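Side-chain contact in quinonprotein alcohol dehydrogenase-like protein (Bacteroides thetaiotaomicron VPI-5482, PDB 4R5O), which is of unknown function but joins an immunoglobulin-like beta-sandwich domain to a seven-bladed beta-propeller and binds calcium ions: residues 52-56 and 57-61. Numbering follows the deposited sequence.
Sequences WLVNG and KEYST. With ACT (acetate ion), chain H.
The indole of Trp52 meets Ser60 at its edge: Ser60 O lies near the ring plane, 3.7 Å from Trp52 CD1, with Ser60 CB close by. Phe65 meets the same indole at a shallow angle between planes, and Trp52 NE1 hydrogen-bonds to Glu62 O. The Tyr59 ring takes Val54 CG2 obliquely. These two side chains run side by side, and their tightest touch is Val54 CG2 to Tyr59 CB, 3.6 Å; with CG anti to the backbone N (chi1 170°), the phenol carries on past the valine and hydrogen-bonds to Ser66 O. Leu53 and Glu58 form the non-hydrogen-bonded pair, and Leu53 CD2 rests on the glutamate backbone, 3.5 Å from Glu58 CA. At the turn, Asn55 ND2 donates a weak, bent hydrogen bond (125° at the hydrogen) to an oxygen of an acetate, probably from the crystallisation liquor, while its OD1 accepts from Asp76 N. Trp52 O receives Tyr59 N at 2.7 Å, almost straight, plus a weak second bond from Ser60 N. Tyr59 and Ser60 thus both face Trp52, a classic beta bulge. Val54 and Lys57 exchange backbone bonds across a type I' turn, closing a bulged beta hairpin whose strand 57-60 edges a sheet of the immunoglobulin-like, PKD-like domain.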
loop_
_atom_site.group_PDB
_atom_site.type_symbol
_atom_site.label_atom_id
_atom_site.label_comp_id
_atom_site.label_asym_id
_atom_site.label_seq_id
_atom_site.Cartn_x
_atom_site.Cartn_y
_atom_site.Cartn_z
ATOM N N TRP A 52 12.043 25.747 -17.351
ATOM C CA TRP A 52 12.341 24.889 -16.210
ATOM C C TRP A 52 11.578 23.602 -16.348
ATOM O O TRP A 52 10.345 23.620 -16.330
ATOM C CB TRP A 52 11.993 25.603 -14.890
ATOM C CG TRP A 52 12.826 26.822 -14.621
ATOM C CD1 TRP A 52 12.570 28.097 -15.027
ATOM C CD2 TRP A 52 14.062 26.873 -13.891
ATOM N NE1 TRP A 52 13.553 28.948 -14.566
ATOM C CE2 TRP A 52 14.490 28.222 -13.881
ATOM C CE3 TRP A 52 14.839 25.912 -13.219
ATOM C CZ2 TRP A 52 15.642 28.639 -13.200
ATOM C CZ3 TRP A 52 16.004 26.321 -12.583
ATOM C CH2 TRP A 52 16.390 27.672 -12.564
ATOM N N LEU A 53 12.313 22.488 -16.524
ATOM C CA LEU A 53 11.713 21.177 -16.700
ATOM C C LEU A 53 11.870 20.360 -15.445
ATOM O O LEU A 53 12.997 20.101 -15.013
ATOM C CB LEU A 53 12.320 20.417 -17.904
ATOM C CG LEU A 53 12.448 21.172 -19.239
ATOM C CD1 LEU A 53 13.026 20.277 -20.291
ATOM C CD2 LEU A 53 11.126 21.712 -19.736
ATOM N N VAL A 54 10.730 19.969 -14.854
ATOM C CA VAL A 54 10.642 19.088 -13.684
ATOM C C VAL A 54 10.261 17.723 -14.221
ATOM O O VAL A 54 9.225 17.588 -14.872
ATOM C CB VAL A 54 9.675 19.618 -12.600
ATOM C CG1 VAL A 54 9.585 18.634 -11.438
ATOM C CG2 VAL A 54 10.104 21.004 -12.116
ATOM N N ASN A 55 11.159 16.754 -14.073
ATOM C CA ASN A 55 11.021 15.398 -14.626
ATOM C C ASN A 55 10.647 15.461 -16.141
ATOM O O ASN A 55 9.766 14.731 -16.602
ATOM C CB ASN A 55 10.009 14.578 -13.843
ATOM C CG ASN A 55 10.465 14.274 -12.449
ATOM O OD1 ASN A 55 11.621 13.903 -12.217
ATOM N ND2 ASN A 55 9.549 14.368 -11.494
ATOM N N GLY A 56 11.339 16.345 -16.875
ATOM C CA GLY A 56 11.176 16.539 -18.314
ATOM C C GLY A 56 9.961 17.328 -18.758
ATOM O O GLY A 56 9.797 17.567 -19.956
ATOM N N LYS A 57 9.097 17.732 -17.816
ATOM C CA LYS A 57 7.878 18.479 -18.126
ATOM C C LYS A 57 8.063 19.949 -17.743
ATOM O O LYS A 57 8.478 20.228 -16.618
ATOM C CB LYS A 57 6.668 17.854 -17.383
ATOM C CG LYS A 57 6.434 16.342 -17.617
ATOM C CD LYS A 57 5.918 15.981 -19.028
ATOM C CE LYS A 57 5.776 14.487 -19.238
ATOM N NZ LYS A 57 7.089 13.782 -19.319
ATOM N N GLU A 58 7.754 20.888 -18.661
ATOM C CA GLU A 58 7.924 22.318 -18.393
ATOM C C GLU A 58 7.017 22.744 -17.255
ATOM O O GLU A 58 5.801 22.515 -17.279
ATOM C CB GLU A 58 7.678 23.188 -19.629
ATOM C CG GLU A 58 8.092 24.638 -19.429
ATOM C CD GLU A 58 7.929 25.543 -20.631
ATOM O OE1 GLU A 58 6.856 25.497 -21.278
ATOM O OE2 GLU A 58 8.855 26.345 -20.890
ATOM N N TYR A 59 7.640 23.354 -16.255
ATOM C CA TYR A 59 7.012 23.802 -15.036
ATOM C C TYR A 59 6.945 25.328 -14.979
ATOM O O TYR A 59 5.955 25.859 -14.485
ATOM C CB TYR A 59 7.813 23.243 -13.844
ATOM C CG TYR A 59 7.431 23.817 -12.498
ATOM C CD1 TYR A 59 6.416 23.247 -11.736
ATOM C CD2 TYR A 59 8.114 24.907 -11.967
ATOM C CE1 TYR A 59 6.063 23.774 -10.490
ATOM C CE2 TYR A 59 7.769 25.446 -10.731
ATOM C CZ TYR A 59 6.751 24.870 -9.988
ATOM O OH TYR A 59 6.443 25.392 -8.752
ATOM N N SER A 60 8.008 26.028 -15.420
ATOM C CA SER A 60 8.074 27.485 -15.341
ATOM C C SER A 60 8.858 28.068 -16.511
ATOM O O SER A 60 9.669 27.373 -17.122
ATOM C CB SER A 60 8.722 27.899 -14.020
ATOM O OG SER A 60 8.703 29.297 -13.791
ATOM N N THR A 61 8.595 29.354 -16.816
ATOM C CA THR A 61 9.239 30.170 -17.857
ATOM C C THR A 61 9.864 31.402 -17.152
ATOM O O THR A 61 10.512 32.228 -17.792
ATOM C CB THR A 61 8.202 30.528 -18.966
ATOM O OG1 THR A 61 7.800 29.318 -19.600
ATOM C CG2 THR A 61 8.759 31.447 -20.052
HETATM C C ACT H . 6.661 15.155 -9.516
HETATM O O ACT H . 6.954 14.425 -10.488
HETATM O OXT ACT H . 7.496 15.773 -8.773
HETATM C CH3 ACT H . 5.154 15.323 -9.225
#